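Local coordinates for protein mannitol dehydrogenase (Pseudomonas fluorescens, PDB 1LJ8) that probably catalyses the NAD-dependent interconversion of mannitol and fructose, as a long-chain dehydrogenase with NAD bound beside a Rossmann-type domain, at residues H154-P159 with A208-E213; T164-I169 with K201-F206; L192-A197 with D287-E292; S223-M228 with W264-K269. All blocks are in the same frame, centred on the assembly; numbering follows the deposited sequence.

Helix 195-210 ties the first three contacts together. Its last turn enters contact 1, its middle contact 2 and its first turn contact 3. Contacts 1 and 2 have centres about 9 Å apart and touch, D155 OD2 reaching T164 OG1 at 2.6 Å. Contacts 3 and 4, with centres about 8 Å apart, are joined by N195 OD1 with A227 N and by A197 N with N226 OD1, each 2.9 Å. The packing of L203 on F224 links contacts 2 and 4. Bound NAD is about 6 Å from the side chain of L192 in contact 3, about 7 Å from F166, about 8 Å from M228 and about 10 Å from D155.

Contact 1 of 4, residues H154-P159 with A208-E213; sequences HDLAHP and ALHNAE
The imidazole of H210 carries a methyl group of L156 on one face. CD2 of L156 lies 4.0 Å from the ring centroid and 23° off the ring normal, a CH-pi contact displaced toward the NE2 side of the rim. At the edge, in the ring plane, sits a water 2.7 Å from H210 NE2. The same water donates to the carbonyl oxygen D155 O, so it joins the imidazole to the end of helix 150-157. P159 CB approaches H210 CE1 obliquely at 3.7 Å. A second imidazole, that of H154, has H158 CD2 over one face and D155 OD1 in plane at its edge, where H154 ND1 donates a nearly straight bond of 2.9 Å. With CG anti to the carbonyl carbon (chi1 -68°), the branch of L156 swings toward helix 195-210, where CD2 meets H210 and L209 CB, and CD1 lies 3.8 Å from L209 CD1. An alanine at L156 would remove both methyls, and is likely to uncover the ring face of H210 and leave L209 without its apolar neighbour on helix 150-157. D155 takes no direct bond across the contact; its OD2 is engaged by T164. The site lies near the surface, where the C-terminal ends of helices 150-157 and 195-210 meet, with F206 of the latter helix packed against both L156 and D155.

Contact 2 of 4, residues T164-I169 with K201-F206; sequences TVFGFI and KALLAF
F166 CB sits squarely over the F206 ring, 3.7 Å from its centroid and only 12° off the normal, and this CH-pi contact marks the tight part of the interface. Close by, F166 CE2 meets A202 CB at 3.5 Å, a methyl small enough to let the phenyl ring lie against the helix. The two phenyl rings themselves are slid apart, with centroids 5.8 Å from each other, so beta carbon on ring, not ring on ring, makes the join. F206 reaches across because CG is anti to the backbone N (chi1 -178°), which brings its far end CZ near G167. Both helices belong to the Rossmann-type domain; their segments 165-169 and 201-206 cross at -68°, the axes 10.1 Å apart at closest approach. T164 N-caps helix 165-178, its OG1 accepting from G167 N. A serine replacing F206 would probably strip F166 CB of its aromatic platform and open a gap beside G167. Packing is slacker away from the beta carbon: F206 CZ stays 4.0 Å from G167 N, and L203 CD1 is 4.2 Å from F166 CD2, although L203 CD2 meets I169 CG2 at 3.7 Å.

Contact 3 of 4, residues L192-A197 with D287-E292; sequences LPHNGA and DVTPYE
H194 and T289 meet with the threonine methyl over one face of the imidazole. CG2 of T289 lies 4.0 Å from the ring centroid, 25° off the normal, and the approach is offset toward CD2, to which T289 CB also comes within 3.7 Å. The methyl takes this place because OG1 occupies the position between backbone N and carbonyl carbon (chi1 62°), where it turns back to donate to D287 OD1 at 2.6 Å. That oxygen uses its syn lone pair for the hydroxyl and receives T289 N from above the carboxylate plane, a capping bond of 3.0 Å in the turn that leads into the helix. E292 is set differently: its CG stands anti to the backbone N and lies against two neighbouring carbonyl oxygens, 3.1 Å from P193 O and 3.3 Å from L192 O. A bend at chi2 then lays the carboxylate beside L192, its OE1 3.4 Å from L192 O, two acceptors without a bond between them. The side chains of E292 and N195 cross at about a right angle, with amide and carboxylate planes 33° apart, but N195 ND2 and E292 OE1 remain 3.9 Å apart. N195 has other partners: ND2 donates to D190 O, and OD1 accepts from A227 N. H194 NE2 likewise bonds to E293. No hydrogen bond spans these segments. The Rossmann and C-terminal family regions thus meet close to the NAD-binding D190 and N191 through a methyl on a ring and a methylene against carbonyl oxygens, an adhesion that probably rests on close fit more than on polar pairing.

Contact 4 of 4, residues S223-M228 with W264-K269; sequences SFPNAM and WVLEDK
Strands 227-230 and 263-266 form an antiparallel pair in a small mixed sheet, and this contact covers one end of that pair with the loop entering one strand and that leaving the other. M228, a selenomethionine, and V265 are the hydrogen-bonded pair, M228 N to V265 O at 2.9 Å and V265 N to M228 O at 3.0 Å. A227 and L266 form the adjoining non-hydrogen-bonded pair; A227 CB lies 4.0 Å from L266 CD2 and at the edge of the W264 indole. Next along, E267 N donates to N226 O, and the side chains of N226 and E267 run side by side with amide and carboxylate planes 87° apart. One oxygen, E267 OE1, gathers three donors at 3.0 Å each: N226 N over one carboxylate face, K269 NZ over the opposite face, and N226 ND2 on the syn side, 30° out of plane. The lysine completes a salt bridge there, which would favour a charged carboxylate. Farther along, S223 OG donates to K269 O at 2.8 Å, from above the carbonyl plane, and P225 CB presses on E267 O at 3.3 Å. Outside the pair, N226 OD1 accepts from A197 N in helix 195-210, and E267 OE2 accepts from V288 N just before helix 289-313. M228 packs on that second helix, F224 on the first, and strand 283-284 flanks strand 263-266 on its other edge.

Contact 1 of 4, residues H154-P159 with A208-E213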
loop_
_atom_site.group_PDB
_atom_site.type_symbol
_atom_site.label_atom_id
_atom_site.label_comp_id
_atom_site.label_asym_id
_atom_site.label_seq_id
_atom_site.Cartn_x
_atom_site.Cartn_y
_atom_site.Cartn_z
ATOM N N HIS A 154 13.755 -16.873 11.992
ATOM C CA HIS A 154 12.818 -17.653 12.796
ATOM C C HIS A 154 12.083 -18.673 11.928
ATOM O O HIS A 154 12.020 -19.872 12.254
ATOM C CB HIS A 154 11.762 -16.758 13.502
ATOM C CG HIS A 154 10.654 -17.553 14.122
ATOM N ND1 HIS A 154 9.596 -18.058 13.388
ATOM C CD2 HIS A 154 10.499 -18.028 15.380
ATOM C CE1 HIS A 154 8.836 -18.806 14.171
ATOM N NE2 HIS A 154 9.362 -18.804 15.383
ATOM N N ASP A 155 11.543 -18.221 10.798
ATOM C CA ASP A 155 10.792 -19.136 9.947
ATOM C C ASP A 155 11.644 -20.257 9.319
ATOM O O ASP A 155 11.159 -21.370 9.097
ATOM C CB ASP A 155 10.035 -18.333 8.871
ATOM C CG ASP A 155 8.809 -17.644 9.427
ATOM O OD1 ASP A 155 8.688 -17.540 10.664
ATOM O OD2 ASP A 155 7.976 -17.204 8.610
ATOM N N LEU A 156 12.926 -19.973 9.052
ATOM C CA LEU A 156 13.792 -20.992 8.502
ATOM C C LEU A 156 14.045 -22.051 9.585
ATOM O O LEU A 156 14.058 -23.238 9.273
ATOM C CB LEU A 156 15.103 -20.364 8.018
ATOM C CG LEU A 156 14.867 -19.443 6.792
ATOM C CD1 LEU A 156 16.155 -18.681 6.481
ATOM C CD2 LEU A 156 14.438 -20.256 5.602
ATOM N N ALA A 157 14.154 -21.613 10.840
ATOM C CA ALA A 157 14.394 -22.519 11.977
ATOM C C ALA A 157 13.160 -23.272 12.458
ATOM O O ALA A 157 13.286 -24.347 13.054
ATOM C CB ALA A 157 14.999 -21.751 13.139
ATOM N N HIS A 158 11.968 -22.728 12.194
ATOM C CA HIS A 158 10.719 -23.375 12.618
ATOM C C HIS A 158 9.715 -23.297 11.504
ATOM O O HIS A 158 8.703 -22.603 11.629
ATOM C CB HIS A 158 10.164 -22.676 13.858
ATOM C CG HIS A 158 11.204 -22.410 14.892
ATOM N ND1 HIS A 158 11.613 -23.372 15.792
ATOM C CD2 HIS A 158 11.977 -21.316 15.129
ATOM C CE1 HIS A 158 12.588 -22.884 16.540
ATOM N NE2 HIS A 158 12.829 -21.642 16.162
ATOM N N PRO A 159 9.953 -24.034 10.414
ATOM C CA PRO A 159 9.032 -24.010 9.270
ATOM C C PRO A 159 7.608 -24.414 9.552
ATOM O O PRO A 159 6.717 -24.029 8.808
ATOM C CB PRO A 159 9.719 -24.910 8.233
ATOM C CG PRO A 159 10.496 -25.906 9.141
ATOM C CD PRO A 159 11.040 -25.014 10.217
ATOM N N ALA A 208 14.638 -21.131 -1.448
ATOM C CA ALA A 208 15.990 -21.616 -1.723
ATOM C C ALA A 208 16.790 -21.812 -0.450
ATOM O O ALA A 208 17.689 -22.677 -0.411
ATOM C CB ALA A 208 16.722 -20.651 -2.663
ATOM N N LEU A 209 16.508 -21.011 0.582
ATOM C CA LEU A 209 17.203 -21.189 1.859
ATOM C C LEU A 209 16.704 -22.483 2.548
ATOM O O LEU A 209 17.332 -22.961 3.481
ATOM C CB LEU A 209 17.001 -19.975 2.770
ATOM C CG LEU A 209 17.668 -18.714 2.221
ATOM C CD1 LEU A 209 17.142 -17.502 2.969
ATOM C CD2 LEU A 209 19.200 -18.865 2.324
ATOM N N HIS A 210 15.575 -23.033 2.095
ATOM C CA HIS A 210 15.053 -24.316 2.610
ATOM C C HIS A 210 15.705 -25.448 1.820
ATOM O O HIS A 210 16.536 -26.191 2.349
ATOM C CB HIS A 210 13.551 -24.412 2.433
ATOM C CG HIS A 210 12.788 -23.802 3.557
ATOM N ND1 HIS A 210 12.738 -24.375 4.808
ATOM C CD2 HIS A 210 12.076 -22.657 3.636
ATOM C CE1 HIS A 210 12.026 -23.609 5.614
ATOM N NE2 HIS A 210 11.611 -22.559 4.927
ATOM N N ASN A 211 15.281 -25.622 0.574
ATOM C CA ASN A 211 15.890 -26.625 -0.297
ATOM C C ASN A 211 15.608 -26.282 -1.738
ATOM O O ASN A 211 14.588 -25.660 -2.053
ATOM C CB ASN A 211 15.419 -28.055 0.039
ATOM C CG ASN A 211 13.925 -28.249 -0.132
ATOM O OD1 ASN A 211 13.445 -28.516 -1.223
ATOM N ND2 ASN A 211 13.190 -28.137 0.959
ATOM N N ALA A 212 16.548 -26.642 -2.605
ATOM C CA ALA A 212 16.390 -26.373 -4.017
ATOM C C ALA A 212 15.108 -27.003 -4.538
ATOM O O ALA A 212 14.428 -26.435 -5.391
ATOM C CB ALA A 212 17.599 -26.907 -4.791
ATOM N N GLU A 213 14.758 -28.173 -4.002
ATOM C CA GLU A 213 13.575 -28.854 -4.487
ATOM C C GLU A 213 12.270 -28.031 -4.313
ATOM O O GLU A 213 11.472 -27.922 -5.261
ATOM C CB GLU A 213 13.456 -30.212 -3.811
ATOM C CG GLU A 213 12.611 -31.208 -4.585
ATOM C CD GLU A 213 11.143 -30.835 -4.589
ATOM O OE1 GLU A 213 10.641 -30.361 -3.532
ATOM O OE2 GLU A 213 10.489 -31.036 -5.647
HETATM O O HOH W 1 9.802 -21.589 6.615
#

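Contact 2 of 4, residues T164-I169 with K201-F206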
loop_
_atom_site.group_PDB
_atom_site.type_symbol
_atom_site.label_atom_id
_atom_site.label_comp_id
_atom_site.label_asym_id
_atom_site.label_seq_id
_atom_site.Cartn_x
_atom_site.Cartn_y
_atom_site.Cartn_z
ATOM N N THR A 164 5.949 -15.341 9.404
ATOM C CA THR A 164 5.897 -14.412 8.262
ATOM C C THR A 164 5.126 -14.933 7.084
ATOM O O THR A 164 4.850 -16.117 6.957
ATOM C CB THR A 164 7.298 -14.047 7.714
ATOM O OG1 THR A 164 7.836 -15.158 6.959
ATOM C CG2 THR A 164 8.239 -13.712 8.877
ATOM N N VAL A 165 4.827 -14.016 6.164
ATOM C CA VAL A 165 4.112 -14.429 4.992
ATOM C C VAL A 165 4.879 -15.533 4.231
ATOM O O VAL A 165 4.280 -16.474 3.681
ATOM C CB VAL A 165 3.826 -13.154 4.103
ATOM C CG1 VAL A 165 5.135 -12.474 3.748
ATOM C CG2 VAL A 165 3.098 -13.534 2.861
ATOM N N PHE A 166 6.202 -15.419 4.166
ATOM C CA PHE A 166 6.961 -16.437 3.436
ATOM C C PHE A 166 6.876 -17.797 4.094
ATOM O O PHE A 166 6.729 -18.792 3.401
ATOM C CB PHE A 166 8.420 -16.017 3.323
ATOM C CG PHE A 166 8.589 -14.668 2.694
ATOM C CD1 PHE A 166 8.925 -13.576 3.465
ATOM C CD2 PHE A 166 8.320 -14.497 1.339
ATOM C CE1 PHE A 166 8.990 -12.288 2.893
ATOM C CE2 PHE A 166 8.376 -13.228 0.750
ATOM C CZ PHE A 166 8.710 -12.118 1.536
ATOM N N GLY A 167 6.989 -17.829 5.419
ATOM C CA GLY A 167 6.917 -19.098 6.148
ATOM C C GLY A 167 5.553 -19.726 5.991
ATOM O O GLY A 167 5.443 -20.940 5.773
ATOM N N PHE A 168 4.495 -18.923 6.089
ATOM C CA PHE A 168 3.154 -19.475 5.918
ATOM C C PHE A 168 2.901 -19.969 4.515
ATOM O O PHE A 168 2.313 -21.047 4.316
ATOM C CB PHE A 168 2.071 -18.457 6.334
ATOM C CG PHE A 168 1.775 -18.503 7.795
ATOM C CD1 PHE A 168 2.233 -17.500 8.652
ATOM C CD2 PHE A 168 1.100 -19.621 8.339
ATOM C CE1 PHE A 168 2.030 -17.593 10.040
ATOM C CE2 PHE A 168 0.902 -19.708 9.743
ATOM C CZ PHE A 168 1.377 -18.686 10.564
ATOM N N ILE A 169 3.282 -19.170 3.508
ATOM C CA ILE A 169 3.062 -19.654 2.146
ATOM C C ILE A 169 3.859 -20.942 1.867
ATOM O O ILE A 169 3.325 -21.864 1.269
ATOM C CB ILE A 169 3.436 -18.565 1.106
ATOM C CG1 ILE A 169 2.306 -17.523 1.124
ATOM C CG2 ILE A 169 3.617 -19.169 -0.306
ATOM C CD1 ILE A 169 2.665 -16.226 0.373
ATOM N N LYS A 201 10.508 -13.035 -6.550
ATOM C CA LYS A 201 11.913 -13.047 -6.153
ATOM C C LYS A 201 12.107 -13.362 -4.678
ATOM O O LYS A 201 12.996 -14.155 -4.297
ATOM C CB LYS A 201 12.576 -11.701 -6.458
ATOM C CG LYS A 201 14.084 -11.727 -6.286
ATOM C CD LYS A 201 14.603 -10.306 -6.522
ATOM C CE LYS A 201 16.109 -10.280 -6.751
ATOM N NZ LYS A 201 16.558 -8.862 -6.745
ATOM N N ALA A 202 11.263 -12.748 -3.851
ATOM C CA ALA A 202 11.338 -12.957 -2.429
ATOM C C ALA A 202 10.969 -14.382 -2.028
ATOM O O ALA A 202 11.715 -15.014 -1.247
ATOM C CB ALA A 202 10.425 -11.951 -1.724
ATOM N N LEU A 203 9.821 -14.878 -2.520
ATOM C CA LEU A 203 9.400 -16.235 -2.150
ATOM C C LEU A 203 10.409 -17.266 -2.620
ATOM O O LEU A 203 10.754 -18.184 -1.859
ATOM C CB LEU A 203 8.012 -16.555 -2.681
ATOM C CG LEU A 203 7.460 -17.908 -2.208
ATOM C CD1 LEU A 203 7.365 -18.022 -0.671
ATOM C CD2 LEU A 203 6.100 -18.080 -2.866
ATOM N N LEU A 204 10.930 -17.101 -3.838
ATOM C CA LEU A 204 11.922 -18.057 -4.339
ATOM C C LEU A 204 13.201 -18.000 -3.541
ATOM O O LEU A 204 13.785 -19.059 -3.233
ATOM C CB LEU A 204 12.235 -17.811 -5.830
ATOM C CG LEU A 204 11.088 -18.151 -6.791
ATOM C CD1 LEU A 204 11.593 -17.889 -8.245
ATOM C CD2 LEU A 204 10.642 -19.619 -6.646
ATOM N N ALA A 205 13.657 -16.801 -3.187
ATOM C CA ALA A 205 14.895 -16.668 -2.404
ATOM C C ALA A 205 14.718 -17.348 -1.045
ATOM O O ALA A 205 15.608 -18.066 -0.539
ATOM C CB ALA A 205 15.237 -15.234 -2.200
ATOM N N PHE A 206 13.544 -17.149 -0.462
ATOM C CA PHE A 206 13.261 -17.765 0.826
ATOM C C PHE A 206 13.208 -19.293 0.685
ATOM O O PHE A 206 13.788 -20.005 1.488
ATOM C CB PHE A 206 11.916 -17.245 1.367
ATOM C CG PHE A 206 11.569 -17.801 2.716
ATOM C CD1 PHE A 206 12.031 -17.185 3.880
ATOM C CD2 PHE A 206 10.773 -18.920 2.811
ATOM C CE1 PHE A 206 11.692 -17.700 5.136
ATOM C CE2 PHE A 206 10.420 -19.443 4.066
ATOM C CZ PHE A 206 10.878 -18.835 5.210
#

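Contact 3 of 4, residues L192-A197 with D287-E292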
loop_
_atom_site.group_PDB
_atom_site.type_symbol
_atom_site.label_atom_id
_atom_site.label_comp_id
_atom_site.label_asym_id
_atom_site.label_seq_id
_atom_site.Cartn_x
_atom_site.Cartn_y
_atom_site.Cartn_z
ATOM N N LEU A 192 4.420 -1.582 -5.262
ATOM C CA LEU A 192 5.826 -1.821 -5.620
ATOM C C LEU A 192 5.776 -1.724 -7.135
ATOM O O LEU A 192 4.829 -2.202 -7.744
ATOM C CB LEU A 192 6.304 -3.235 -5.225
ATOM C CG LEU A 192 6.696 -3.318 -3.734
ATOM C CD1 LEU A 192 5.435 -3.561 -2.876
ATOM C CD2 LEU A 192 7.699 -4.491 -3.530
ATOM N N PRO A 193 6.806 -1.149 -7.754
ATOM C CA PRO A 193 6.786 -1.031 -9.219
ATOM C C PRO A 193 6.448 -2.340 -9.976
ATOM O O PRO A 193 5.628 -2.356 -10.915
ATOM C CB PRO A 193 8.190 -0.516 -9.513
ATOM C CG PRO A 193 8.461 0.402 -8.357
ATOM C CD PRO A 193 7.926 -0.382 -7.166
ATOM N N HIS A 194 7.135 -3.423 -9.629
ATOM C CA HIS A 194 6.864 -4.713 -10.249
ATOM C C HIS A 194 6.474 -5.613 -9.058
ATOM O O HIS A 194 7.245 -6.481 -8.650
ATOM C CB HIS A 194 8.133 -5.287 -10.919
ATOM C CG HIS A 194 8.672 -4.438 -12.042
ATOM N ND1 HIS A 194 9.855 -4.740 -12.694
ATOM C CD2 HIS A 194 8.242 -3.258 -12.562
ATOM C CE1 HIS A 194 10.139 -3.769 -13.554
ATOM N NE2 HIS A 194 9.179 -2.859 -13.495
ATOM N N ASN A 195 5.269 -5.425 -8.530
ATOM C CA ASN A 195 4.884 -6.187 -7.333
ATOM C C ASN A 195 4.864 -7.703 -7.479
ATOM O O ASN A 195 5.274 -8.418 -6.537
ATOM C CB ASN A 195 3.579 -5.658 -6.748
ATOM C CG ASN A 195 2.486 -5.460 -7.781
ATOM O OD1 ASN A 195 2.435 -6.127 -8.821
ATOM N ND2 ASN A 195 1.571 -4.533 -7.477
ATOM N N GLY A 196 4.425 -8.210 -8.630
ATOM C CA GLY A 196 4.460 -9.654 -8.810
ATOM C C GLY A 196 5.913 -10.153 -8.891
ATOM O O GLY A 196 6.249 -11.161 -8.276
ATOM N N ALA A 197 6.759 -9.492 -9.672
ATOM C CA ALA A 197 8.153 -9.943 -9.793
ATOM C C ALA A 197 8.870 -9.919 -8.438
ATOM O O ALA A 197 9.703 -10.812 -8.159
ATOM C CB ALA A 197 8.930 -9.071 -10.796
ATOM N N ASP A 287 1.493 -6.858 -20.205
ATOM C CA ASP A 287 2.560 -6.329 -19.356
ATOM C C ASP A 287 2.070 -5.050 -18.633
ATOM O O ASP A 287 1.926 -3.988 -19.218
ATOM C CB ASP A 287 3.795 -6.036 -20.218
ATOM C CG ASP A 287 4.856 -5.248 -19.477
ATOM O OD1 ASP A 287 4.874 -5.287 -18.212
ATOM O OD2 ASP A 287 5.673 -4.582 -20.178
ATOM N N VAL A 288 1.760 -5.187 -17.353
ATOM C CA VAL A 288 1.250 -4.058 -16.624
ATOM C C VAL A 288 2.362 -3.170 -16.046
ATOM O O VAL A 288 2.078 -2.090 -15.550
ATOM C CB VAL A 288 0.314 -4.587 -15.457
ATOM C CG1 VAL A 288 1.148 -5.079 -14.332
ATOM C CG2 VAL A 288 -0.645 -3.486 -14.964
ATOM N N THR A 289 3.631 -3.583 -16.144
ATOM C CA THR A 289 4.676 -2.808 -15.487
ATOM C C THR A 289 4.798 -1.332 -15.848
ATOM O O THR A 289 5.006 -0.523 -14.966
ATOM C CB THR A 289 6.070 -3.539 -15.504
ATOM O OG1 THR A 289 6.527 -3.739 -16.840
ATOM C CG2 THR A 289 5.934 -4.938 -14.844
ATOM N N PRO A 290 4.642 -0.938 -17.126
ATOM C CA PRO A 290 4.780 0.510 -17.289
ATOM C C PRO A 290 3.676 1.335 -16.597
ATOM O O PRO A 290 3.908 2.472 -16.191
ATOM C CB PRO A 290 4.804 0.708 -18.816
ATOM C CG PRO A 290 4.157 -0.494 -19.360
ATOM C CD PRO A 290 4.554 -1.627 -18.426
ATOM N N TYR A 291 2.486 0.747 -16.460
ATOM C CA TYR A 291 1.363 1.406 -15.797
ATOM C C TYR A 291 1.624 1.481 -14.284
ATOM O O TYR A 291 1.398 2.504 -13.671
ATOM C CB TYR A 291 0.075 0.634 -16.038
ATOM C CG TYR A 291 -0.254 0.522 -17.508
ATOM C CD1 TYR A 291 -0.267 -0.717 -18.152
ATOM C CD2 TYR A 291 -0.522 1.673 -18.259
ATOM C CE1 TYR A 291 -0.550 -0.801 -19.534
ATOM C CE2 TYR A 291 -0.788 1.605 -19.613
ATOM C CZ TYR A 291 -0.805 0.366 -20.250
ATOM O OH TYR A 291 -1.044 0.326 -21.618
ATOM N N GLU A 292 2.112 0.387 -13.690
ATOM C CA GLU A 292 2.403 0.421 -12.242
ATOM C C GLU A 292 3.604 1.353 -12.002
ATOM O O GLU A 292 3.639 2.085 -11.010
ATOM C CB GLU A 292 2.685 -0.996 -11.697
ATOM C CG GLU A 292 2.922 -1.041 -10.143
ATOM C CD GLU A 292 1.743 -0.513 -9.264
ATOM O OE1 GLU A 292 1.827 -0.644 -8.007
ATOM O OE2 GLU A 292 0.731 0.017 -9.783
#

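Contact 4 of 4, residues S223-M228 with W264-K269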
loop_
_atom_site.group_PDB
_atom_site.type_symbol
_atom_site.label_atom_id
_atom_site.label_comp_id
_atom_site.label_asym_id
_atom_site.label_seq_id
_atom_site.Cartn_x
_atom_site.Cartn_y
_atom_site.Cartn_z
ATOM N N SER A 223 2.260 -18.862 -9.921
ATOM C CA SER A 223 2.342 -17.640 -10.746
ATOM C C SER A 223 2.264 -16.408 -9.790
ATOM O O SER A 223 1.718 -16.482 -8.675
ATOM C CB SER A 223 1.201 -17.585 -11.766
ATOM O OG SER A 223 -0.034 -17.782 -11.117
ATOM N N PHE A 224 2.802 -15.284 -10.264
ATOM C CA PHE A 224 2.956 -14.062 -9.476
ATOM C C PHE A 224 2.634 -12.883 -10.385
ATOM O O PHE A 224 3.527 -12.167 -10.813
ATOM C CB PHE A 224 4.417 -13.956 -9.014
ATOM C CG PHE A 224 4.880 -15.147 -8.198
ATOM C CD1 PHE A 224 5.481 -16.251 -8.815
ATOM C CD2 PHE A 224 4.754 -15.133 -6.804
ATOM C CE1 PHE A 224 5.973 -17.344 -8.056
ATOM C CE2 PHE A 224 5.247 -16.231 -5.999
ATOM C CZ PHE A 224 5.861 -17.338 -6.652
ATOM N N PRO A 225 1.343 -12.687 -10.677
ATOM C CA PRO A 225 0.960 -11.577 -11.562
ATOM C C PRO A 225 1.329 -10.192 -11.048
ATOM O O PRO A 225 1.233 -9.911 -9.850
ATOM C CB PRO A 225 -0.568 -11.761 -11.727
ATOM C CG PRO A 225 -0.974 -12.395 -10.375
ATOM C CD PRO A 225 0.178 -13.416 -10.161
ATOM N N ASN A 226 1.820 -9.329 -11.940
ATOM C CA ASN A 226 2.045 -7.968 -11.514
ATOM C C ASN A 226 0.712 -7.268 -11.684
ATOM O O ASN A 226 -0.130 -7.718 -12.453
ATOM C CB ASN A 226 3.058 -7.240 -12.406
ATOM C CG ASN A 226 4.443 -7.837 -12.279
ATOM O OD1 ASN A 226 5.127 -7.669 -11.248
ATOM N ND2 ASN A 226 4.876 -8.547 -13.319
ATOM N N ALA A 227 0.540 -6.166 -10.957
ATOM C CA ALA A 227 -0.692 -5.385 -11.076
ATOM C C ALA A 227 -0.465 -3.931 -10.764
ATOM O O ALA A 227 0.472 -3.567 -10.070
ATOM C CB ALA A 227 -1.790 -5.924 -10.075
HETATM N N MSE A 228 -1.366 -3.106 -11.294
HETATM C CA MSE A 228 -1.410 -1.728 -10.910
HETATM C C MSE A 228 -2.721 -1.647 -10.110
HETATM O O MSE A 228 -3.792 -1.947 -10.660
HETATM C CB MSE A 228 -1.563 -0.822 -12.104
HETATM C CG MSE A 228 -1.254 0.538 -11.613
HETATM SE SE MSE A 228 -2.835 1.476 -11.520
HETATM C CE MSE A 228 -2.175 2.099 -13.078
ATOM N N TRP A 264 -8.035 -1.256 -11.441
ATOM C CA TRP A 264 -7.217 -2.459 -11.195
ATOM C C TRP A 264 -6.829 -2.968 -12.589
ATOM O O TRP A 264 -7.705 -3.299 -13.378
ATOM C CB TRP A 264 -8.086 -3.524 -10.510
ATOM C CG TRP A 264 -7.327 -4.696 -9.942
ATOM C CD1 TRP A 264 -5.984 -4.927 -10.004
ATOM C CD2 TRP A 264 -7.895 -5.775 -9.192
ATOM N NE1 TRP A 264 -5.675 -6.098 -9.313
ATOM C CE2 TRP A 264 -6.834 -6.632 -8.814
ATOM C CE3 TRP A 264 -9.206 -6.098 -8.795
ATOM C CZ2 TRP A 264 -7.044 -7.795 -8.054
ATOM C CZ3 TRP A 264 -9.426 -7.259 -8.034
ATOM C CH2 TRP A 264 -8.338 -8.100 -7.669
ATOM N N VAL A 265 -5.536 -2.985 -12.882
ATOM C CA VAL A 265 -5.089 -3.556 -14.140
ATOM C C VAL A 265 -4.180 -4.728 -13.702
ATOM O O VAL A 265 -3.254 -4.529 -12.920
ATOM C CB VAL A 265 -4.287 -2.569 -14.966
ATOM C CG1 VAL A 265 -3.979 -3.275 -16.335
ATOM C CG2 VAL A 265 -5.092 -1.267 -15.174
ATOM N N LEU A 266 -4.493 -5.922 -14.186
ATOM C CA LEU A 266 -3.802 -7.160 -13.793
ATOM C C LEU A 266 -3.221 -7.905 -14.978
ATOM O O LEU A 266 -3.768 -7.865 -16.080
ATOM C CB LEU A 266 -4.820 -8.170 -13.181
ATOM C CG LEU A 266 -5.023 -8.569 -11.735
ATOM C CD1 LEU A 266 -6.258 -9.471 -11.575
ATOM C CD2 LEU A 266 -3.771 -9.240 -11.217
ATOM N N GLU A 267 -2.151 -8.644 -14.715
ATOM C CA GLU A 267 -1.621 -9.550 -15.718
ATOM C C GLU A 267 -2.409 -10.859 -15.485
ATOM O O GLU A 267 -2.573 -11.298 -14.338
ATOM C CB GLU A 267 -0.128 -9.770 -15.513
ATOM C CG GLU A 267 0.650 -8.514 -15.897
ATOM C CD GLU A 267 2.111 -8.609 -15.586
ATOM O OE1 GLU A 267 2.557 -9.584 -14.874
ATOM O OE2 GLU A 267 2.802 -7.686 -16.052
ATOM N N ASP A 268 -2.923 -11.470 -16.543
ATOM C CA ASP A 268 -3.723 -12.683 -16.383
ATOM C C ASP A 268 -2.865 -13.929 -16.247
ATOM O O ASP A 268 -2.792 -14.765 -17.171
ATOM C CB ASP A 268 -4.675 -12.816 -17.574
ATOM C CG ASP A 268 -5.897 -13.676 -17.270
ATOM O OD1 ASP A 268 -5.977 -14.316 -16.195
ATOM O OD2 ASP A 268 -6.787 -13.729 -18.141
ATOM N N LYS A 269 -2.249 -14.067 -15.075
ATOM C CA LYS A 269 -1.331 -15.171 -14.784
ATOM C C LYS A 269 -1.781 -15.866 -13.513
ATOM O O LYS A 269 -1.242 -15.592 -12.432
ATOM C CB LYS A 269 0.080 -14.605 -14.583
ATOM C CG LYS A 269 0.691 -13.939 -15.796
ATOM C CD LYS A 269 2.065 -13.311 -15.471
ATOM C CE LYS A 269 2.606 -12.556 -16.671
ATOM N NZ LYS A 269 3.890 -11.855 -16.278
HETATM O O HOH W 2 5.118 -12.196 -13.245
#